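Local coordinates for protein exotoxin A (Pseudomonas aeruginosa, PDB 1IKP) that transfers ADP-ribose from NAD to elongation factor 2 of the host cell, by which this bacterial toxin stops protein synthesis, at residues Asn38-Leu43 and Lys185-Trp190; Pro81-Arg86 and Phe250-Ser255; Ile167-Val172 and Ala229-Lys234; Asp203-Tyr208 and Leu237-Thr242. The protein carries 2 engineered substitutions. One frame throughout, in Å; residues are numbered along the deposited sequence. Where two conformers were deposited one is given.

Interaction 1 (Asn38-Leu43 and Lys185-Trp190)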
loop_
_atom_site.group_PDB
_atom_site.type_symbol
_atom_site.label_atom_id
_atom_site.label_comp_id
_atom_site.label_asym_id
_atom_site.label_seq_id
_atom_site.Cartn_x
_atom_site.Cartn_y
_atom_site.Cartn_z
ATOM N N ASN A 38 4.324 -10.626 26.314
ATOM C CA ASN A 38 3.742 -9.315 26.580
ATOM C C ASN A 38 4.278 -8.284 25.591
ATOM O O ASN A 38 3.796 -7.151 25.537
ATOM C CB ASN A 38 4.066 -8.869 28.007
ATOM C CG ASN A 38 3.629 -9.881 29.046
ATOM O OD1 ASN A 38 2.460 -10.265 29.104
ATOM N ND2 ASN A 38 4.569 -10.316 29.878
ATOM N N GLY A 39 5.286 -8.682 24.818
ATOM C CA GLY A 39 5.856 -7.790 23.825
ATOM C C GLY A 39 5.239 -8.123 22.478
ATOM O O GLY A 39 4.067 -8.493 22.406
ATOM N N GLN A 40 6.011 -7.989 21.409
ATOM C CA GLN A 40 5.505 -8.315 20.084
ATOM C C GLN A 40 6.597 -9.011 19.318
ATOM O O GLN A 40 7.784 -8.727 19.493
ATOM C CB GLN A 40 5.032 -7.066 19.328
ATOM C CG GLN A 40 6.044 -5.955 19.205
ATOM C CD GLN A 40 5.486 -4.729 18.495
ATOM O OE1 GLN A 40 5.849 -3.608 18.819
ATOM N NE2 GLN A 40 4.609 -4.943 17.515
ATOM N N GLY A 41 6.206 -9.949 18.466
ATOM C CA GLY A 41 7.204 -10.657 17.699
ATOM C C GLY A 41 6.581 -11.315 16.494
ATOM O O GLY A 41 5.367 -11.230 16.291
ATOM N N VAL A 42 7.434 -11.965 15.709
ATOM C CA VAL A 42 7.030 -12.703 14.518
ATOM C C VAL A 42 7.724 -14.066 14.490
ATOM O O VAL A 42 8.956 -14.155 14.615
ATOM C CB VAL A 42 7.417 -11.962 13.235
ATOM C CG1 VAL A 42 7.051 -12.816 12.005
ATOM C CG2 VAL A 42 6.708 -10.613 13.153
ATOM N N LEU A 43 6.931 -15.122 14.360
ATOM C CA LEU A 43 7.439 -16.475 14.221
ATOM C C LEU A 43 7.566 -16.698 12.719
ATOM O O LEU A 43 6.598 -16.481 11.982
ATOM C CB LEU A 43 6.452 -17.500 14.784
ATOM C CG LEU A 43 6.378 -17.535 16.303
ATOM C CD1 LEU A 43 5.126 -18.261 16.753
ATOM C CD2 LEU A 43 7.641 -18.238 16.837
ATOM N N LYS A 185 3.065 -0.665 20.781
ATOM C CA LYS A 185 3.090 -1.715 19.769
ATOM C C LYS A 185 3.060 -1.119 18.367
ATOM O O LYS A 185 2.175 -0.332 18.038
ATOM C CB LYS A 185 1.893 -2.649 19.947
ATOM C CG LYS A 185 1.845 -3.361 21.289
ATOM C CD LYS A 185 3.065 -4.242 21.493
ATOM C CE LYS A 185 2.920 -5.096 22.741
ATOM N NZ LYS A 185 1.742 -6.003 22.651
ATOM N N ARG A 186 4.029 -1.502 17.547
ATOM C CA ARG A 186 4.116 -1.008 16.176
ATOM C C ARG A 186 3.993 -2.168 15.191
ATOM O O ARG A 186 4.787 -3.114 15.244
ATOM C CB ARG A 186 5.458 -0.288 15.978
ATOM C CG ARG A 186 5.724 0.221 14.565
ATOM C CD ARG A 186 7.067 0.949 14.491
ATOM N NE ARG A 186 7.414 1.375 13.134
ATOM C CZ ARG A 186 6.778 2.321 12.450
ATOM N NH1 ARG A 186 5.745 2.958 12.988
ATOM N NH2 ARG A 186 7.178 2.634 11.223
ATOM N N TRP A 187 2.996 -2.115 14.304
ATOM C CA TRP A 187 2.822 -3.180 13.308
ATOM C C TRP A 187 2.760 -2.671 11.876
ATOM O O TRP A 187 2.246 -3.348 10.987
ATOM C CB TRP A 187 1.566 -4.014 13.604
ATOM C CG TRP A 187 1.677 -4.885 14.808
ATOM C CD1 TRP A 187 1.092 -4.684 16.028
ATOM C CD2 TRP A 187 2.389 -6.125 14.910
ATOM N NE1 TRP A 187 1.387 -5.718 16.879
ATOM C CE2 TRP A 187 2.183 -6.619 16.219
ATOM C CE3 TRP A 187 3.182 -6.871 14.019
ATOM C CZ2 TRP A 187 2.738 -7.828 16.665
ATOM C CZ3 TRP A 187 3.735 -8.077 14.462
ATOM C CH2 TRP A 187 3.510 -8.541 15.772
ATOM N N SER A 188 3.292 -1.484 11.622
ATOM C CA SER A 188 3.255 -0.955 10.266
ATOM C C SER A 188 4.081 -1.749 9.251
ATOM O O SER A 188 3.658 -1.922 8.110
ATOM C CB SER A 188 3.692 0.517 10.252
ATOM O OG SER A 188 4.968 0.668 10.836
ATOM N N GLU A 189 5.248 -2.243 9.651
ATOM C CA GLU A 189 6.084 -2.990 8.727
ATOM C C GLU A 189 5.405 -4.276 8.246
ATOM O O GLU A 189 5.557 -4.669 7.092
ATOM C CB GLU A 189 7.429 -3.330 9.394
ATOM C CG GLU A 189 8.282 -2.107 9.786
ATOM C CD GLU A 189 7.978 -1.562 11.182
ATOM O OE1 GLU A 189 6.996 -1.992 11.830
ATOM O OE2 GLU A 189 8.742 -0.680 11.642
ATOM N N TRP A 190 4.656 -4.904 9.144
ATOM C CA TRP A 190 3.945 -6.154 8.869
ATOM C C TRP A 190 3.058 -6.055 7.626
ATOM O O TRP A 190 2.959 -6.991 6.846
ATOM C CB TRP A 190 3.115 -6.532 10.105
ATOM C CG TRP A 190 2.240 -7.740 9.959
ATOM C CD1 TRP A 190 0.898 -7.770 9.643
ATOM C CD2 TRP A 190 2.633 -9.107 10.141
ATOM N NE1 TRP A 190 0.449 -9.062 9.622
ATOM C CE2 TRP A 190 1.488 -9.905 9.922
ATOM C CE3 TRP A 190 3.850 -9.740 10.467
ATOM C CZ2 TRP A 190 1.522 -11.294 10.013
ATOM C CZ3 TRP A 190 3.879 -11.126 10.560
ATOM C CH2 TRP A 190 2.718 -11.889 10.330
#

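Interaction 2 (Pro81-Arg86 and Phe250-Ser255)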
loop_
_atom_site.group_PDB
_atom_site.type_symbol
_atom_site.label_atom_id
_atom_site.label_comp_id
_atom_site.label_asym_id
_atom_site.label_seq_id
_atom_site.Cartn_x
_atom_site.Cartn_y
_atom_site.Cartn_z
ATOM N N PRO A 81 -15.647 -20.039 7.396
ATOM C CA PRO A 81 -16.162 -21.198 6.654
ATOM C C PRO A 81 -16.751 -21.133 5.228
ATOM O O PRO A 81 -16.573 -22.048 4.427
ATOM C CB PRO A 81 -17.156 -21.809 7.649
ATOM C CG PRO A 81 -17.722 -20.598 8.331
ATOM C CD PRO A 81 -16.471 -19.749 8.591
ATOM N N ASN A 82 -17.389 -20.049 4.863
ATOM C CA ASN A 82 -17.973 -19.995 3.504
ATOM C C ASN A 82 -17.043 -19.497 2.383
ATOM O O ASN A 82 -17.181 -19.956 1.252
ATOM C CB ASN A 82 -19.247 -19.136 3.543
ATOM C CG ASN A 82 -20.297 -19.758 4.412
ATOM O OD1 ASN A 82 -20.796 -20.846 4.114
ATOM N ND2 ASN A 82 -20.644 -19.073 5.491
ATOM N N LYS A 83 -16.110 -18.592 2.662
ATOM C CA LYS A 83 -15.283 -18.084 1.582
ATOM C C LYS A 83 -13.779 -18.152 1.880
ATOM O O LYS A 83 -13.161 -17.229 2.411
ATOM C CB LYS A 83 -15.794 -16.682 1.217
ATOM C CG LYS A 83 -17.305 -16.551 1.320
ATOM C CD LYS A 83 -17.888 -15.613 0.267
ATOM C CE LYS A 83 -19.418 -15.626 0.240
ATOM N NZ LYS A 83 -19.951 -14.809 -0.885
ATOM N N PRO A 84 -13.209 -19.315 1.506
ATOM C CA PRO A 84 -11.773 -19.515 1.740
ATOM C C PRO A 84 -10.921 -18.379 1.167
ATOM O O PRO A 84 -11.284 -17.851 0.124
ATOM C CB PRO A 84 -11.479 -20.846 1.019
ATOM C CG PRO A 84 -12.809 -21.489 0.884
ATOM C CD PRO A 84 -13.768 -20.395 0.547
ATOM N N VAL A 85 -9.909 -18.017 1.835
ATOM C CA VAL A 85 -8.981 -17.065 1.212
ATOM C C VAL A 85 -8.168 -17.922 0.227
ATOM O O VAL A 85 -7.688 -18.997 0.602
ATOM C CB VAL A 85 -8.060 -16.419 2.256
ATOM C CG1 VAL A 85 -7.208 -15.363 1.576
ATOM C CG2 VAL A 85 -8.910 -15.753 3.359
ATOM N N ARG A 86 -8.041 -17.468 -1.015
ATOM C CA ARG A 86 -7.365 -18.255 -2.040
ATOM C C ARG A 86 -6.417 -17.440 -2.900
ATOM O O ARG A 86 -6.743 -16.333 -3.328
ATOM C CB ARG A 86 -8.405 -18.885 -2.986
ATOM C CG ARG A 86 -9.326 -19.902 -2.352
ATOM C CD ARG A 86 -9.983 -20.743 -3.459
ATOM N NE ARG A 86 -10.628 -21.943 -2.923
ATOM C CZ ARG A 86 -11.928 -22.067 -2.694
ATOM N NH1 ARG A 86 -12.763 -21.065 -2.951
ATOM N NH2 ARG A 86 -12.396 -23.209 -2.210
ATOM N N PHE A 250 -10.212 -10.815 -1.160
ATOM C CA PHE A 250 -11.404 -10.488 -0.365
ATOM C C PHE A 250 -12.470 -11.540 -0.718
ATOM O O PHE A 250 -13.215 -11.381 -1.671
ATOM C CB PHE A 250 -11.902 -9.088 -0.739
ATOM C CG PHE A 250 -11.039 -7.970 -0.205
ATOM C CD1 PHE A 250 -11.488 -7.179 0.850
ATOM C CD2 PHE A 250 -9.783 -7.707 -0.752
ATOM C CE1 PHE A 250 -10.709 -6.142 1.360
ATOM C CE2 PHE A 250 -8.981 -6.666 -0.247
ATOM C CZ PHE A 250 -9.454 -5.879 0.815
ATOM N N PRO A 251 -12.556 -12.623 0.065
ATOM C CA PRO A 251 -13.538 -13.674 -0.224
ATOM C C PRO A 251 -14.998 -13.236 -0.310
ATOM O O PRO A 251 -15.762 -13.822 -1.075
ATOM C CB PRO A 251 -13.303 -14.692 0.893
ATOM C CG PRO A 251 -11.914 -14.462 1.287
ATOM C CD PRO A 251 -11.765 -12.972 1.256
ATOM N N GLU A 252 -15.363 -12.220 0.457
ATOM C CA GLU A 252 -16.734 -11.709 0.442
ATOM C C GLU A 252 -16.844 -10.434 -0.390
ATOM O O GLU A 252 -17.858 -9.730 -0.341
ATOM C CB GLU A 252 -17.221 -11.447 1.870
ATOM C CG GLU A 252 -17.561 -12.722 2.638
ATOM C CD GLU A 252 -17.882 -12.465 4.094
ATOM O OE1 GLU A 252 -18.775 -11.637 4.368
ATOM O OE2 GLU A 252 -17.245 -13.093 4.966
ATOM N N GLY A 253 -15.809 -10.145 -1.172
ATOM C CA GLY A 253 -15.811 -8.950 -1.999
ATOM C C GLY A 253 -15.562 -7.688 -1.190
ATOM O O GLY A 253 -15.158 -7.761 -0.034
ATOM N N GLY A 254 -15.794 -6.527 -1.805
ATOM C CA GLY A 254 -15.602 -5.267 -1.101
ATOM C C GLY A 254 -14.169 -4.754 -1.115
ATOM O O GLY A 254 -13.795 -3.936 -0.274
ATOM N N SER A 255 -13.375 -5.222 -2.067
ATOM C CA SER A 255 -11.981 -4.774 -2.111
ATOM C C SER A 255 -11.811 -3.285 -2.447
ATOM O O SER A 255 -11.019 -2.594 -1.798
ATOM C CB SER A 255 -11.202 -5.630 -3.087
ATOM O OG SER A 255 -11.799 -5.570 -4.355
#

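Interaction 3 (Ile167-Val172 and Ala229-Lys234)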
loop_
_atom_site.group_PDB
_atom_site.type_symbol
_atom_site.label_atom_id
_atom_site.label_comp_id
_atom_site.label_asym_id
_atom_site.label_seq_id
_atom_site.Cartn_x
_atom_site.Cartn_y
_atom_site.Cartn_z
ATOM N N ILE A 167 12.898 -32.900 2.041
ATOM C CA ILE A 167 12.819 -31.621 2.735
ATOM C C ILE A 167 14.152 -31.321 3.396
ATOM O O ILE A 167 14.819 -32.233 3.909
ATOM C CB ILE A 167 11.752 -31.657 3.838
ATOM C CG1 ILE A 167 10.416 -32.107 3.254
ATOM C CG2 ILE A 167 11.638 -30.282 4.512
ATOM C CD1 ILE A 167 9.299 -32.189 4.266
ATOM N N SER A 168 14.548 -30.056 3.380
ATOM C CA SER A 168 15.780 -29.641 4.029
ATOM C C SER A 168 15.591 -28.298 4.729
ATOM O O SER A 168 14.692 -27.512 4.391
ATOM C CB SER A 168 16.940 -29.562 3.029
ATOM O OG SER A 168 16.679 -28.676 1.951
ATOM N N HIS A 169 16.423 -28.046 5.729
ATOM C CA HIS A 169 16.354 -26.797 6.470
ATOM C C HIS A 169 14.976 -26.425 6.975
ATOM O O HIS A 169 14.557 -25.258 6.886
ATOM C CB HIS A 169 16.944 -25.649 5.651
ATOM C CG HIS A 169 18.438 -25.688 5.575
ATOM N ND1 HIS A 169 19.117 -26.152 4.468
ATOM C CD2 HIS A 169 19.383 -25.370 6.492
ATOM C CE1 HIS A 169 20.416 -26.118 4.705
ATOM N NE2 HIS A 169 20.605 -25.651 5.926
ATOM N N ALA A 170 14.270 -27.392 7.536
ATOM C CA ALA A 170 12.964 -27.114 8.121
ATOM C C ALA A 170 13.278 -26.476 9.471
ATOM O O ALA A 170 14.230 -26.887 10.142
ATOM C CB ALA A 170 12.176 -28.399 8.323
ATOM N N GLY A 171 12.487 -25.490 9.879
ATOM C CA GLY A 171 12.740 -24.851 11.154
ATOM C C GLY A 171 11.809 -23.683 11.418
ATOM O O GLY A 171 10.985 -23.304 10.569
ATOM N N VAL A 172 11.948 -23.118 12.608
ATOM C CA VAL A 172 11.137 -21.982 13.018
ATOM C C VAL A 172 11.981 -21.066 13.888
ATOM O O VAL A 172 12.741 -21.523 14.762
ATOM C CB VAL A 172 9.843 -22.440 13.766
ATOM C CG1 VAL A 172 10.179 -23.285 14.995
ATOM C CG2 VAL A 172 9.014 -21.220 14.139
ATOM N N ALA A 229 13.530 -24.013 16.692
ATOM C CA ALA A 229 13.593 -25.434 16.365
ATOM C C ALA A 229 14.108 -25.613 14.949
ATOM O O ALA A 229 14.009 -24.712 14.105
ATOM C CB ALA A 229 12.199 -26.090 16.515
ATOM N N GLY A 230 14.667 -26.785 14.680
ATOM C CA GLY A 230 15.180 -27.054 13.354
ATOM C C GLY A 230 16.353 -26.173 12.964
ATOM O O GLY A 230 17.090 -25.673 13.819
ATOM N N ASN A 231 16.523 -25.967 11.666
ATOM C CA ASN A 231 17.619 -25.155 11.180
ATOM C C ASN A 231 17.223 -24.433 9.903
ATOM O O ASN A 231 17.459 -24.910 8.798
ATOM C CB ASN A 231 18.852 -26.036 10.938
ATOM C CG ASN A 231 20.043 -25.242 10.445
ATOM O OD1 ASN A 231 20.363 -24.182 10.985
ATOM N ND2 ASN A 231 20.711 -25.755 9.421
ATOM N N PRO A 232 16.600 -23.257 10.049
ATOM C CA PRO A 232 16.174 -22.464 8.899
ATOM C C PRO A 232 17.339 -22.096 7.996
ATOM O O PRO A 232 18.473 -21.911 8.453
ATOM C CB PRO A 232 15.538 -21.230 9.539
ATOM C CG PRO A 232 15.075 -21.714 10.884
ATOM C CD PRO A 232 16.175 -22.646 11.321
ATOM N N ALA A 233 17.047 -21.975 6.712
ATOM C CA ALA A 233 18.043 -21.618 5.719
ATOM C C ALA A 233 18.134 -20.105 5.536
ATOM O O ALA A 233 17.160 -19.380 5.745
ATOM C CB ALA A 233 17.685 -22.271 4.394
ATOM N N LYS A 234 19.315 -19.641 5.144
ATOM C CA LYS A 234 19.564 -18.232 4.857
ATOM C C LYS A 234 20.221 -18.305 3.487
ATOM O O LYS A 234 21.435 -18.481 3.368
ATOM C CB LYS A 234 20.517 -17.620 5.884
ATOM C CG LYS A 234 20.790 -16.141 5.657
ATOM C CD LYS A 234 21.600 -15.546 6.803
ATOM C CE LYS A 234 22.009 -14.110 6.501
ATOM N NZ LYS A 234 20.837 -13.233 6.222
HETATM O O HOH W 1 14.351 -22.769 5.798
#

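Interaction 4 (Asp203-Tyr208 and Leu237-Thr242)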
loop_
_atom_site.group_PDB
_atom_site.type_symbol
_atom_site.label_atom_id
_atom_site.label_comp_id
_atom_site.label_asym_id
_atom_site.label_seq_id
_atom_site.Cartn_x
_atom_site.Cartn_y
_atom_site.Cartn_z
ATOM N N ASP A 203 17.917 -10.851 5.136
ATOM C CA ASP A 203 18.654 -9.589 5.212
ATOM C C ASP A 203 19.199 -9.176 3.852
ATOM O O ASP A 203 19.754 -10.000 3.129
ATOM C CB ASP A 203 19.811 -9.692 6.207
ATOM C CG ASP A 203 19.339 -9.791 7.637
ATOM O OD1 ASP A 203 18.435 -9.015 8.019
ATOM O OD2 ASP A 203 19.876 -10.636 8.383
ATOM N N GLY A 204 19.023 -7.901 3.508
ATOM C CA GLY A 204 19.513 -7.387 2.239
ATOM C C GLY A 204 18.528 -7.395 1.082
ATOM O O GLY A 204 18.720 -6.692 0.085
ATOM N N VAL A 205 17.459 -8.171 1.206
ATOM C CA VAL A 205 16.492 -8.239 0.124
ATOM C C VAL A 205 15.728 -6.927 -0.060
ATOM O O VAL A 205 15.564 -6.447 -1.186
ATOM C CB VAL A 205 15.473 -9.393 0.349
ATOM C CG1 VAL A 205 14.410 -9.377 -0.759
ATOM C CG2 VAL A 205 16.207 -10.736 0.341
ATOM N N TYR A 206 15.252 -6.360 1.040
ATOM C CA TYR A 206 14.501 -5.118 0.948
ATOM C C TYR A 206 15.375 -4.028 0.331
ATOM O O TYR A 206 14.966 -3.352 -0.603
ATOM C CB TYR A 206 14.010 -4.693 2.326
ATOM C CG TYR A 206 13.172 -3.441 2.292
ATOM C CD1 TYR A 206 11.797 -3.502 2.063
ATOM C CD2 TYR A 206 13.760 -2.188 2.440
ATOM C CE1 TYR A 206 11.037 -2.349 1.978
ATOM C CE2 TYR A 206 13.012 -1.032 2.356
ATOM C CZ TYR A 206 11.651 -1.116 2.124
ATOM O OH TYR A 206 10.913 0.034 2.022
ATOM N N ASN A 207 16.592 -3.866 0.838
ATOM C CA ASN A 207 17.467 -2.836 0.289
ATOM C C ASN A 207 17.645 -2.975 -1.218
ATOM O O ASN A 207 17.567 -1.993 -1.956
ATOM C CB ASN A 207 18.840 -2.871 0.955
ATOM C CG ASN A 207 19.775 -1.822 0.387
ATOM O OD1 ASN A 207 19.499 -0.620 0.461
ATOM N ND2 ASN A 207 20.879 -2.268 -0.200
ATOM N N TYR A 208 17.891 -4.196 -1.681
ATOM C CA TYR A 208 18.079 -4.414 -3.103
ATOM C C TYR A 208 16.832 -4.136 -3.949
ATOM O O TYR A 208 16.905 -3.417 -4.949
ATOM C CB TYR A 208 18.572 -5.842 -3.368
ATOM C CG TYR A 208 18.751 -6.158 -4.836
ATOM C CD1 TYR A 208 19.683 -5.461 -5.618
ATOM C CD2 TYR A 208 17.998 -7.155 -5.450
ATOM C CE1 TYR A 208 19.854 -5.762 -6.979
ATOM C CE2 TYR A 208 18.159 -7.461 -6.801
ATOM C CZ TYR A 208 19.086 -6.767 -7.557
ATOM O OH TYR A 208 19.247 -7.101 -8.888
ATOM N N LEU A 237 21.669 -14.636 -2.355
ATOM C CA LEU A 237 20.786 -14.038 -3.344
ATOM C C LEU A 237 21.310 -13.988 -4.776
ATOM O O LEU A 237 22.498 -13.777 -5.023
ATOM C CB LEU A 237 20.408 -12.615 -2.913
ATOM C CG LEU A 237 19.913 -12.378 -1.479
ATOM C CD1 LEU A 237 19.676 -10.887 -1.277
ATOM C CD2 LEU A 237 18.629 -13.166 -1.214
ATOM N N ASP A 238 20.396 -14.200 -5.710
ATOM C CA ASP A 238 20.652 -14.133 -7.140
ATOM C C ASP A 238 19.249 -13.842 -7.663
ATOM O O ASP A 238 18.799 -14.369 -8.689
ATOM C CB ASP A 238 21.173 -15.466 -7.680
ATOM C CG ASP A 238 21.625 -15.362 -9.120
ATOM O OD1 ASP A 238 22.184 -14.304 -9.475
ATOM O OD2 ASP A 238 21.436 -16.322 -9.894
ATOM N N ILE A 239 18.569 -12.966 -6.927
ATOM C CA ILE A 239 17.187 -12.609 -7.216
ATOM C C ILE A 239 16.937 -11.603 -8.322
ATOM O O ILE A 239 17.723 -10.681 -8.541
ATOM C CB ILE A 239 16.483 -12.097 -5.938
ATOM C CG1 ILE A 239 17.146 -10.814 -5.440
ATOM C CG2 ILE A 239 16.564 -13.153 -4.844
ATOM C CD1 ILE A 239 16.507 -10.257 -4.180
ATOM N N LYS A 240 15.822 -11.797 -9.019
ATOM C CA LYS A 240 15.414 -10.897 -10.086
ATOM C C LYS A 240 14.919 -9.623 -9.391
ATOM O O LYS A 240 14.246 -9.700 -8.362
ATOM C CB LYS A 240 14.284 -11.533 -10.900
ATOM C CG LYS A 240 13.865 -10.730 -12.119
ATOM C CD LYS A 240 12.761 -11.439 -12.888
ATOM C CE LYS A 240 12.312 -10.620 -14.084
ATOM N NZ LYS A 240 11.198 -11.283 -14.810
ATOM N N PRO A 241 15.259 -8.443 -9.937
ATOM C CA PRO A 241 14.895 -7.111 -9.428
ATOM C C PRO A 241 13.400 -6.799 -9.290
ATOM O O PRO A 241 13.026 -5.647 -9.075
ATOM C CB PRO A 241 15.577 -6.168 -10.417
ATOM C CG PRO A 241 16.764 -6.953 -10.865
ATOM C CD PRO A 241 16.173 -8.318 -11.084
ATOM N N THR A 242 12.556 -7.817 -9.404
ATOM C CA THR A 242 11.108 -7.644 -9.292
ATOM C C THR A 242 10.730 -6.950 -7.979
ATOM O O THR A 242 11.138 -7.381 -6.900
ATOM C CB THR A 242 10.404 -9.007 -9.343
ATOM O OG1 THR A 242 10.821 -9.708 -10.522
ATOM C CG2 THR A 242 8.895 -8.833 -9.370
#

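Interaction 1 (Asn38-Leu43 and Lys185-Trp190)
The side-chain amide of Gln-40 and the backbone of Arg-186 are joined by two hydrogen bonds, which tie the loop 185-187 to strand 40-49 in the beta-sandwich of the binding domain. Arg-186 N donates to Gln-40 OE1 at 3.1 Å and 168°, nearly straight and in the carbonyl plane on a lone pair. Gln-40 NE2 answers to Arg-186 O at 2.9 Å but is more bent, reaching that oxygen from above its carbonyl plane. Glutamine suits the place because one flat group both gives and accepts, as a backbone peptide would, and the two bonds fix its rotation. The same NE2 lies 3.2 Å above the plane of the Trp-187 indole, offset toward the rim; amide and ring are 68° apart, so the nitrogen sits over the ring face and the amide is not stacked on it. Gly-41 O sits at the ring edge, 3.3 Å from Trp-187 CH2. Lys-185 runs past Gln-40 in the opposite direction, its bends bringing NZ back to Gly-39 O in a weak bond.

Further out, Trp-220 NE1 also donates to Arg-186 O, and Arg-186 NE bonds Glu-189 OE2 in a salt bridge within the segment. Trp-190, its NE1 bonded to Asn-112 OD1, presents its six-membered ring to Val-42: CG1 lies at the edge, and Val-42 CG2 comes within 3.9 Å of Trp-190 CZ3.

Interaction 2 (Pro81-Arg86 and Phe250-Ser255)
Gly-253 N bonds to Phe-250 O at 2.9 Å, closing the type I turn that presents Pro-251 to Lys-83. Lys-83 O is pressed against Pro-251 CB at 3.0 Å, a short contact, and Pro-251 O in turn lies 3.1 Å from Lys-83 CD, close but with no bond. The beta carbons of Lys-83 and Pro-251 are 3.2 Å apart, tighter than ordinary van der Waals contact. Lys-83 serves here through its aliphatic stem. Its bend at chi2 (-146°) lets CD pass close to Pro-251 O, and the chain crosses Glu-252 at about a right angle, with CD packed on Glu-252 CG. Val-85 CG2 adds an apolar touch to Pro-251 CG at 3.9 Å.

Pro-251 suits its place twice over: its phi, near -56°, fits the second position of the turn, and its apolar ring is what Lys-83 and Val-85 cover. Gly-253, at the last position, takes a positive phi. The contact joins the lead-in to edge strand 85-90 to the loop that runs from strand 245-248 into helix 255-265. No hydrogen bond crosses it, and Lys-83 NZ stays 6.2 Å from Glu-252 OE1. Opposite charges at that distance may attract mildly, but burial of the proline ring against the Lys-83 stem and Val-85 holds the contact, at the price of one tight carbon pair.

Interaction 3 (Ile167-Val172 and Ala229-Lys234)
The His-169 imidazole has a backbone oxygen at its edge: Asn-231 O lies in the ring plane, 3.0 Å from CD2, where a polarised ring C-H can meet it. The Asn-231 amide runs side by side with the ring, pointing the same way but turned 48° from it. With Asn-231 CG anti to its own N (chi1 -179°), ND2 comes within 3.2 Å of His-169 CD2, yet it makes no hydrogen bond with NE2, for the angle is poor. Ala-233 CB, a single methyl, approaches the ring obliquely and touches His-169 CB and CG, each at 3.7 Å.

Behind these groups the backbones pair as an antiparallel ladder. Val-172 N donates to Ala-229 O, Ala-229 N returns a bond to Val-172 O, and one step on Asn-231 N gives to Ala-170 O at 2.9 Å. Gly-171 and Gly-230 form the non-hydrogen-bonded pair with CA atoms 4.0 Å apart; glycine is the residue that fits such a close approach of two backbones, and Gly-230 also has positive phi. Val-172 CG1 and Ala-229 CB share a face of the sheet at 3.8 Å, where Trp-8 of helix 7-10 packs on both.

His-169, at left-handed backbone angles, turns the corner of strand 164-176. There the two segments part and a water takes over, giving to His-169 O at 2.7 Å and accepting from Ala-233 N. The pairing is therefore carried by main-chain atoms, with direct bonds where glycines permit close approach and a water bridge where the backbones separate.

Interaction 4 (Asp203-Tyr208 and Leu237-Thr242)
Val-205 CG2 rests against the fork of Leu-237, 3.8 Å from both CD1 and CD2, so that one methyl is a bump and the branched leucine end its hollow. Next along, Ile-239 supplies the opposite relief. Its CG1 stands between backbone N and carbonyl carbon (chi1 63°), and the extended chain carries CD1 into the notch between Val-205 and Tyr-208, residues about one helical turn apart. There CD1 lies 4.1 Å from Val-205 CG1 and meets the Tyr-208 ring at its edge, 3.7 Å from CD2. Branching at CB limits the rotation of Val-205 and Ile-239, which keeps their methyls in place. Tyr-208 slides past Ile-239 the other way and sets OH 3.2 Å from Pro-241 CG; the compact, puckered proline ring meets that end obliquely.

No hydrogen bond spans the two segments. Gly-204, at the N-cap and with positive phi, starts helix 205-210, whose first turn closes through Tyr-208 N and Gly-204 O. The segment 237-242 is laid along strand 126-136 by backbone bonds of Asp-238 with Leu-126 and Lys-240 with Ser-127. Leu-126 touches Leu-237 and Ile-239, Met-129 touches Val-205, and the short helix thus packs beside that strand.

Interactions 1, 3 and 4 lie within the binding region of the toxin, while interaction 2 joins it to the beginning of the targeting region. Interactions 1 and 3 share the large mixed sheet, where strands 40-49 and 164-176 are neighbours; their centres are about 22 Å apart, and Leu-43 CD2 touches Val-172 CG2. Interactions 3 and 4, about 21 Å apart, are linked by a long, weak ion pair from Lys-234 NZ to Asp-203 OD2. Along the chain, interaction 1 closes before interaction 4 opens, interaction 3 crosses both, and 3 and 4 are nested inside the loop of interaction 2. Sequence-distant segments are thereby gathered around one sandwich, and interaction 2 is where edge strand 85-90 meets the loop leading into helix 255-265.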